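Local coordinates for protein negative regulator of ofd1 (Schizosaccharomyces pombe, PDB 3QTM) that is required for correct translation termination, directly inhibits ofd1 and stabilises the released N-terminal transcription factor domain of sre1 in hypoxic gene control, at residues P150-V155 with G199-E204; I190-L195 with L240-T245. All blocks are in the same frame, centred on the assembly; numbering follows the deposited sequence.

Overall arrangement
Helix 188-197 and the loop that follows it supply one side of each contact in this all-helical chain. Interaction 1 ties the start of helix 151-170 to the loop after the next helix, at the surface; interaction 2 ties helix 188-197 to helix 229-254, past two short helices, and is buried nearer the middle of the chain. Their centres are about 15 Å apart and their segments alternate along the sequence: 150-155, 190-195, 199-204, 240-245. Tyr194, in the same helix as Ser192, reaches the residues of interaction 1, packing on Thr152, Val155 and Phe202. Interaction 2 alone joins the N- and C-terminal sequence families of this tetratricopeptide-like array.

Interaction 1: P150-V155 with G199-E204; sequences PVTQLV and GDQFSE
Thr152, in the first turn of helix 151-170, faces Gln201, in the short 3-10 segment 199-201 that follows helix 188-197, with CA atoms 8.8 Å apart. The helix starts at Pro150, its N-cap residue, whose carbonyl O receives the backbone N of Leu154. On the other side the bond from Phe202 N to Gly199 O closes the 3-10 turn, and the chain then runs extended into Ser203, the N-cap of helix 204-209, whose OG caps the N of Phe206.

The two side chains approach from opposite directions, and both bonds from CA to CB aim across the gap. Gln201 is extended beyond CG (chi2 -150°), which carries its amide the full way to the threonine. There Gln201 OE1 lies 3.3 Å from Thr152 OG1, a weak hydrogen bond at best, and 3.5 Å from the methyl Thr152 CG2, so the oxygen meets both branches of the residue. Thr152 OG1 sits between its backbone N and carbonyl carbon (chi1 54°), while CG2 lies beside the backbone N. One water completes the link: it stands 2.9 Å from Thr152 OG1 and accepts from Gln201 NE2 at 2.8 Å. Both ends of the amide thus face the threonine, OE1 directly and NE2 through the water. A valine in place of Thr152 would probably leave the water and Gln201 OE1 without their hydroxyl partner, and the amide freer to turn.

Beside the pair, Phe202 packs on Leu195, joining the loop to helix 188-197, and its ring also meets that of Phe206. The polar pair itself lies at the surface, where a long direct bond and a water-mediated one suggest a modest polar link between helix start and loop.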
ATOM      1  N   PRO A 150     -19.121   4.701 -16.014  1.00 27.02           N
ATOM      2  CA  PRO A 150     -17.660   4.556 -16.129  1.00 27.72           C
ATOM      3  C   PRO A 150     -17.021   4.422 -14.747  1.00 29.42           C
ATOM      4  O   PRO A 150     -17.364   5.206 -13.858  1.00 26.66           O
ATOM      5  CB  PRO A 150     -17.221   5.883 -16.769  1.00 28.03           C
ATOM      6  CG  PRO A 150     -18.436   6.396 -17.469  1.00 30.40           C
ATOM      7  CD  PRO A 150     -19.620   5.923 -16.671  1.00 25.20           C
ATOM      8  N   VAL A 151     -16.100   3.473 -14.576  1.00 28.82           N
ATOM      9  CA  VAL A 151     -15.461   3.270 -13.283  1.00 26.34           C
ATOM     10  C   VAL A 151     -14.828   4.548 -12.742  1.00 27.33           C
ATOM     11  O   VAL A 151     -14.934   4.843 -11.554  1.00 25.20           O
ATOM     12  CB  VAL A 151     -14.374   2.170 -13.340  1.00 31.78           C
ATOM     13  CG1 VAL A 151     -14.924   0.906 -13.940  1.00 36.33           C
ATOM     14  CG2 VAL A 151     -13.204   2.639 -14.155  1.00 37.85           C
ATOM     15  N   THR A 152     -14.161   5.308 -13.607  1.00 29.79           N
ATOM     16  CA  THR A 152     -13.458   6.497 -13.134  1.00 28.83           C
ATOM     17  C   THR A 152     -14.446   7.502 -12.585  1.00 27.48           C
ATOM     18  O   THR A 152     -14.169   8.183 -11.604  1.00 24.87           O
ATOM     19  CB  THR A 152     -12.587   7.130 -14.221  1.00 31.51           C
ATOM     20  OG1 THR A 152     -13.383   7.389 -15.381  1.00 35.23           O
ATOM     21  CG2 THR A 152     -11.455   6.180 -14.597  1.00 33.72           C
ATOM     22  N   GLN A 153     -15.616   7.576 -13.208  1.00 25.56           N
ATOM     23  CA  GLN A 153     -16.674   8.422 -12.693  1.00 27.20           C
ATOM     24  C   GLN A 153     -17.050   7.926 -11.291  1.00 24.36           C
ATOM     25  O   GLN A 153     -17.183   8.711 -10.347  1.00 26.20           O
ATOM     26  CB  GLN A 153     -17.886   8.363 -13.637  1.00 25.50           C
ATOM     27  CG  GLN A 153     -19.049   9.225 -13.216  1.00 28.80           C
ATOM     28  CD  GLN A 153     -18.728  10.715 -13.287  1.00 32.39           C
ATOM     29  OE1 GLN A 153     -17.804  11.131 -13.987  1.00 37.72           O
ATOM     30  NE2 GLN A 153     -19.502  11.524 -12.568  1.00 29.85           N
ATOM     31  N   LEU A 154     -17.208   6.609 -11.168  1.00 25.25           N
ATOM     32  CA  LEU A 154     -17.614   5.959  -9.922  1.00 23.87           C
ATOM     33  C   LEU A 154     -16.656   6.186  -8.765  1.00 22.43           C
ATOM     34  O   LEU A 154     -17.083   6.501  -7.660  1.00 24.00           O
ATOM     35  CB  LEU A 154     -17.705   4.450 -10.141  1.00 28.14           C
ATOM     36  CG  LEU A 154     -19.050   3.761 -10.256  1.00 32.59           C
ATOM     37  CD1 LEU A 154     -18.836   2.257 -10.144  1.00 32.02           C
ATOM     38  CD2 LEU A 154     -19.987   4.254  -9.174  1.00 29.76           C
ATOM     39  N   VAL A 155     -15.358   6.012  -9.019  1.00 23.65           N
ATOM     40  CA  VAL A 155     -14.365   5.962  -7.934  1.00 25.00           C
ATOM     41  C   VAL A 155     -13.495   7.222  -7.726  1.00 25.05           C
ATOM     42  O   VAL A 155     -12.901   7.391  -6.664  1.00 23.10           O
ATOM     43  CB  VAL A 155     -13.457   4.705  -8.054  1.00 23.73           C
ATOM     44  CG1 VAL A 155     -14.315   3.433  -8.200  1.00 22.13           C
ATOM     45  CG2 VAL A 155     -12.507   4.831  -9.222  1.00 24.51           C
ATOM     46  N   GLY A 199      -4.384   5.442 -15.680  1.00 43.38           N
ATOM     47  CA  GLY A 199      -3.503   6.595 -15.667  1.00 48.38           C
ATOM     48  C   GLY A 199      -3.626   7.423 -16.929  1.00 52.25           C
ATOM     49  O   GLY A 199      -3.110   8.541 -17.000  1.00 49.04           O
ATOM     50  N   ASP A 200      -4.314   6.863 -17.920  1.00 54.70           N
ATOM     51  CA  ASP A 200      -4.538   7.528 -19.198  1.00 58.10           C
ATOM     52  C   ASP A 200      -5.202   8.880 -18.985  1.00 55.37           C
ATOM     53  O   ASP A 200      -4.962   9.825 -19.732  1.00 57.15           O
ATOM     54  CB  ASP A 200      -5.433   6.661 -20.089  1.00 64.65           C
ATOM     55  CG  ASP A 200      -5.177   6.884 -21.569  1.00 76.65           C
ATOM     56  OD1 ASP A 200      -5.887   7.712 -22.188  1.00 78.74           O
ATOM     57  OD2 ASP A 200      -4.262   6.226 -22.114  1.00 83.49           O
ATOM     58  N   GLN A 201      -6.030   8.968 -17.950  1.00 51.39           N
ATOM     59  CA  GLN A 201      -6.849  10.152 -17.717  1.00 51.07           C
ATOM     60  C   GLN A 201      -6.131  11.237 -16.913  1.00 50.68           C
ATOM     61  O   GLN A 201      -6.605  12.369 -16.820  1.00 48.07           O
ATOM     62  CB  GLN A 201      -8.150   9.749 -17.022  1.00 52.51           C
ATOM     63  CG  GLN A 201      -8.690   8.405 -17.503  1.00 53.05           C
ATOM     64  CD  GLN A 201     -10.206   8.319 -17.435  1.00 59.04           C
ATOM     65  OE1 GLN A 201     -10.846   9.009 -16.637  1.00 59.72           O
ATOM     66  NE2 GLN A 201     -10.790   7.472 -18.281  1.00 57.24           N
ATOM     67  N   PHE A 202      -4.986  10.899 -16.332  1.00 49.68           N
ATOM     68  CA  PHE A 202      -4.276  11.855 -15.496  1.00 44.28           C
ATOM     69  C   PHE A 202      -3.075  12.441 -16.210  1.00 43.66           C
ATOM     70  O   PHE A 202      -2.467  11.802 -17.069  1.00 44.19           O
ATOM     71  CB  PHE A 202      -3.827  11.201 -14.187  1.00 45.14           C
ATOM     72  CG  PHE A 202      -4.945  10.574 -13.408  1.00 44.79           C
ATOM     73  CD1 PHE A 202      -5.770  11.351 -12.606  1.00 44.09           C
ATOM     74  CD2 PHE A 202      -5.168   9.204 -13.470  1.00 45.67           C
ATOM     75  CE1 PHE A 202      -6.799  10.775 -11.880  1.00 43.74           C
ATOM     76  CE2 PHE A 202      -6.191   8.619 -12.752  1.00 43.82           C
ATOM     77  CZ  PHE A 202      -7.010   9.405 -11.954  1.00 45.69           C
ATOM     78  N   SER A 203      -2.732  13.666 -15.842  1.00 41.80           N
ATOM     79  CA  SER A 203      -1.541  14.291 -16.370  1.00 39.05           C
ATOM     80  C   SER A 203      -0.311  13.640 -15.760  1.00 41.36           C
ATOM     81  O   SER A 203      -0.377  12.990 -14.710  1.00 40.11           O
ATOM     82  CB  SER A 203      -1.540  15.786 -16.059  1.00 41.31           C
ATOM     83  OG  SER A 203      -1.538  16.017 -14.665  1.00 41.16           O
ATOM     84  N   GLU A 204       0.822  13.828 -16.416  1.00 40.50           N
ATOM     85  CA  GLU A 204       2.066  13.305 -15.901  1.00 42.24           C
ATOM     86  C   GLU A 204       2.371  13.922 -14.532  1.00 40.61           C
ATOM     87  O   GLU A 204       2.871  13.246 -13.636  1.00 36.87           O
ATOM     88  CB  GLU A 204       3.194  13.584 -16.882  1.00 36.58           C
ATOM     89  CG  GLU A 204       4.566  13.209 -16.362  1.00 39.91           C
ATOM     90  CD  GLU A 204       5.664  13.620 -17.320  1.00 45.35           C
ATOM     91  OE1 GLU A 204       5.410  14.513 -18.159  1.00 47.37           O
ATOM     92  OE2 GLU A 204       6.772  13.053 -17.234  1.00 42.78           O
TER
HETATM   93  O   HOH W   1     -13.549   6.884 -18.183  1.00 46.57           O

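Interaction 2: I190-L195 with L240-T245; sequences ILSSYL and LNNYTT
Ser192 of helix 188-197 and Asn242 of helix 229-254 meet where the two helices come closest within these segments, their CA atoms 7.4 Å apart. The asparagine does not aim straight at its partner: its CB is directed to one side, and CG, anti to the carbonyl carbon and beside the backbone N (chi1 -75°), brings the amide round towards the serine. Asn242 CG itself stays 3.9 Å from Ser192 OG. At the tip the amide divides its work. Asn242 OD1 lies 3.0 Å from Ser192 OG, a hydrogen bond if the serine proton turns this way, and 3.7 Å from Ser192 CB, whereas ND2 turns back to its own helix and donates to the carbonyl O of Ala238. A water 3.2 Å from Asn242 ND2 accepts from it as well and lies 3.0 Å from Ser192 OG, giving serine and amide a second link through solvent.

The serine hydroxyl also has the carbonyl O of Leu188 close by, as a weak alternative partner for its proton. Ile214 of helix 213-220 packs on both Ser192 and Asn242, giving this buried polar pair an apolar neighbour. A buried Ser-Asn contact between helices, supplemented by a water, thus joins helix 188-197 to helix 229-254 in an all-helical array consistent with the tetratricopeptide repeat class.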
ATOM      1  N   ILE A 190      -4.121  -0.647  -3.852  1.00 25.33           N
ATOM      2  CA  ILE A 190      -5.339  -0.325  -4.590  1.00 24.30           C
ATOM      3  C   ILE A 190      -5.126   0.948  -5.374  1.00 26.15           C
ATOM      4  O   ILE A 190      -5.511   1.045  -6.536  1.00 26.20           O
ATOM      5  CB  ILE A 190      -6.542  -0.130  -3.643  1.00 24.68           C
ATOM      6  CG1 ILE A 190      -6.807  -1.429  -2.872  1.00 25.33           C
ATOM      7  CG2 ILE A 190      -7.771   0.346  -4.421  1.00 20.06           C
ATOM      8  CD1 ILE A 190      -7.665  -1.254  -1.648  1.00 22.10           C
ATOM      9  N   LEU A 191      -4.506   1.934  -4.734  1.00 25.21           N
ATOM     10  CA  LEU A 191      -4.278   3.218  -5.390  1.00 25.22           C
ATOM     11  C   LEU A 191      -3.296   3.073  -6.558  1.00 25.84           C
ATOM     12  O   LEU A 191      -3.504   3.648  -7.618  1.00 24.74           O
ATOM     13  CB  LEU A 191      -3.777   4.270  -4.391  1.00 20.16           C
ATOM     14  CG  LEU A 191      -3.504   5.681  -4.931  1.00 26.84           C
ATOM     15  CD1 LEU A 191      -4.741   6.274  -5.583  1.00 21.46           C
ATOM     16  CD2 LEU A 191      -2.994   6.608  -3.819  1.00 22.90           C
ATOM     17  N   SER A 192      -2.227   2.306  -6.356  1.00 24.76           N
ATOM     18  CA  SER A 192      -1.212   2.147  -7.393  1.00 29.74           C
ATOM     19  C   SER A 192      -1.822   1.470  -8.609  1.00 30.50           C
ATOM     20  O   SER A 192      -1.550   1.838  -9.754  1.00 30.45           O
ATOM     21  CB  SER A 192      -0.036   1.298  -6.882  1.00 29.37           C
ATOM     22  OG  SER A 192       0.615   1.914  -5.789  1.00 30.72           O
ATOM     23  N   SER A 193      -2.642   0.464  -8.342  1.00 27.58           N
ATOM     24  CA  SER A 193      -3.276  -0.301  -9.396  1.00 29.92           C
ATOM     25  C   SER A 193      -4.218   0.603 -10.181  1.00 35.81           C
ATOM     26  O   SER A 193      -4.282   0.545 -11.413  1.00 33.05           O
ATOM     27  CB  SER A 193      -4.026  -1.492  -8.797  1.00 33.78           C
ATOM     28  OG  SER A 193      -4.901  -2.069  -9.747  1.00 49.40           O
ATOM     29  N   TYR A 194      -4.926   1.467  -9.467  1.00 31.31           N
ATOM     30  CA  TYR A 194      -5.857   2.371 -10.116  1.00 31.82           C
ATOM     31  C   TYR A 194      -5.153   3.340 -11.055  1.00 32.80           C
ATOM     32  O   TYR A 194      -5.609   3.574 -12.172  1.00 32.03           O
ATOM     33  CB  TYR A 194      -6.664   3.164  -9.094  1.00 27.92           C
ATOM     34  CG  TYR A 194      -7.672   4.073  -9.744  1.00 28.21           C
ATOM     35  CD1 TYR A 194      -8.782   3.545 -10.390  1.00 32.16           C
ATOM     36  CD2 TYR A 194      -7.515   5.448  -9.722  1.00 30.08           C
ATOM     37  CE1 TYR A 194      -9.706   4.351 -10.987  1.00 33.49           C
ATOM     38  CE2 TYR A 194      -8.444   6.274 -10.318  1.00 33.47           C
ATOM     39  CZ  TYR A 194      -9.537   5.718 -10.952  1.00 34.61           C
ATOM     40  OH  TYR A 194     -10.475   6.526 -11.557  1.00 38.62           O
ATOM     41  N   LEU A 195      -4.066   3.934 -10.577  1.00 31.49           N
ATOM     42  CA  LEU A 195      -3.309   4.890 -11.373  1.00 36.80           C
ATOM     43  C   LEU A 195      -2.659   4.219 -12.581  1.00 37.37           C
ATOM     44  O   LEU A 195      -2.380   4.869 -13.581  1.00 41.10           O
ATOM     45  CB  LEU A 195      -2.238   5.556 -10.519  1.00 31.39           C
ATOM     46  CG  LEU A 195      -2.758   6.348  -9.324  1.00 34.92           C
ATOM     47  CD1 LEU A 195      -1.595   6.956  -8.558  1.00 34.79           C
ATOM     48  CD2 LEU A 195      -3.709   7.411  -9.783  1.00 34.58           C
ATOM     49  N   LEU A 240       9.988  -0.669  -4.799  1.00 24.49           N
ATOM     50  CA  LEU A 240      10.522  -1.211  -6.041  1.00 25.20           C
ATOM     51  C   LEU A 240       9.421  -1.350  -7.108  1.00 28.86           C
ATOM     52  O   LEU A 240       9.615  -0.966  -8.269  1.00 28.18           O
ATOM     53  CB  LEU A 240      11.212  -2.555  -5.796  1.00 26.62           C
ATOM     54  CG  LEU A 240      11.742  -3.269  -7.042  1.00 30.37           C
ATOM     55  CD1 LEU A 240      12.743  -2.390  -7.775  1.00 28.67           C
ATOM     56  CD2 LEU A 240      12.373  -4.595  -6.666  1.00 30.94           C
ATOM     57  N   ASN A 241       8.265  -1.878  -6.710  1.00 27.70           N
ATOM     58  CA  ASN A 241       7.119  -1.998  -7.613  1.00 27.81           C
ATOM     59  C   ASN A 241       6.633  -0.670  -8.201  1.00 29.87           C
ATOM     60  O   ASN A 241       6.335  -0.575  -9.394  1.00 31.28           O
ATOM     61  CB  ASN A 241       5.950  -2.686  -6.911  1.00 30.82           C
ATOM     62  CG  ASN A 241       4.721  -2.778  -7.799  1.00 36.20           C
ATOM     63  OD1 ASN A 241       4.750  -3.434  -8.838  1.00 42.47           O
ATOM     64  ND2 ASN A 241       3.637  -2.113  -7.398  1.00 40.98           N
ATOM     65  N   ASN A 242       6.527   0.358  -7.369  1.00 30.94           N
ATOM     66  CA  ASN A 242       6.134   1.667  -7.880  1.00 30.39           C
ATOM     67  C   ASN A 242       7.164   2.243  -8.866  1.00 30.39           C
ATOM     68  O   ASN A 242       6.790   2.785  -9.909  1.00 28.39           O
ATOM     69  CB  ASN A 242       5.817   2.638  -6.740  1.00 32.07           C
ATOM     70  CG  ASN A 242       4.450   2.346  -6.080  1.00 38.74           C
ATOM     71  OD1 ASN A 242       3.397   2.707  -6.609  1.00 38.26           O
ATOM     72  ND2 ASN A 242       4.477   1.695  -4.918  1.00 35.00           N
ATOM     73  N   TYR A 243       8.453   2.109  -8.558  1.00 27.50           N
ATOM     74  CA  TYR A 243       9.485   2.571  -9.491  1.00 29.63           C
ATOM     75  C   TYR A 243       9.404   1.869 -10.851  1.00 32.77           C
ATOM     76  O   TYR A 243       9.445   2.519 -11.896  1.00 30.19           O
ATOM     77  CB  TYR A 243      10.890   2.407  -8.916  1.00 25.95           C
ATOM     78  CG  TYR A 243      11.162   3.294  -7.730  1.00 30.93           C
ATOM     79  CD1 TYR A 243      10.326   4.362  -7.438  1.00 28.06           C
ATOM     80  CD2 TYR A 243      12.268   3.078  -6.912  1.00 28.34           C
ATOM     81  CE1 TYR A 243      10.566   5.182  -6.351  1.00 29.17           C
ATOM     82  CE2 TYR A 243      12.517   3.898  -5.823  1.00 30.01           C
ATOM     83  CZ  TYR A 243      11.662   4.950  -5.550  1.00 31.47           C
ATOM     84  OH  TYR A 243      11.907   5.769  -4.469  1.00 32.32           O
ATOM     85  N   THR A 244       9.296   0.544 -10.836  1.00 29.25           N
ATOM     86  CA  THR A 244       9.316  -0.195 -12.086  1.00 32.16           C
ATOM     87  C   THR A 244       8.054   0.090 -12.875  1.00 33.10           C
ATOM     88  O   THR A 244       8.060   0.050 -14.098  1.00 34.47           O
ATOM     89  CB  THR A 244       9.471  -1.709 -11.861  1.00 32.02           C
ATOM     90  OG1 THR A 244       8.401  -2.180 -11.039  1.00 34.82           O
ATOM     91  CG2 THR A 244      10.802  -2.005 -11.170  1.00 29.37           C
ATOM     92  N   THR A 245       6.967   0.390 -12.179  1.00 33.90           N
ATOM     93  CA  THR A 245       5.719   0.688 -12.876  1.00 35.63           C
ATOM     94  C   THR A 245       5.796   2.047 -13.553  1.00 31.85           C
ATOM     95  O   THR A 245       5.298   2.230 -14.662  1.00 30.87           O
ATOM     96  CB  THR A 245       4.514   0.655 -11.936  1.00 35.92           C
ATOM     97  OG1 THR A 245       4.427  -0.641 -11.339  1.00 33.52           O
ATOM     98  CG2 THR A 245       3.233   0.944 -12.711  1.00 37.11           C
TER
HETATM   99  O   HOH W   2       1.839   0.827  -3.296  1.00 27.73           O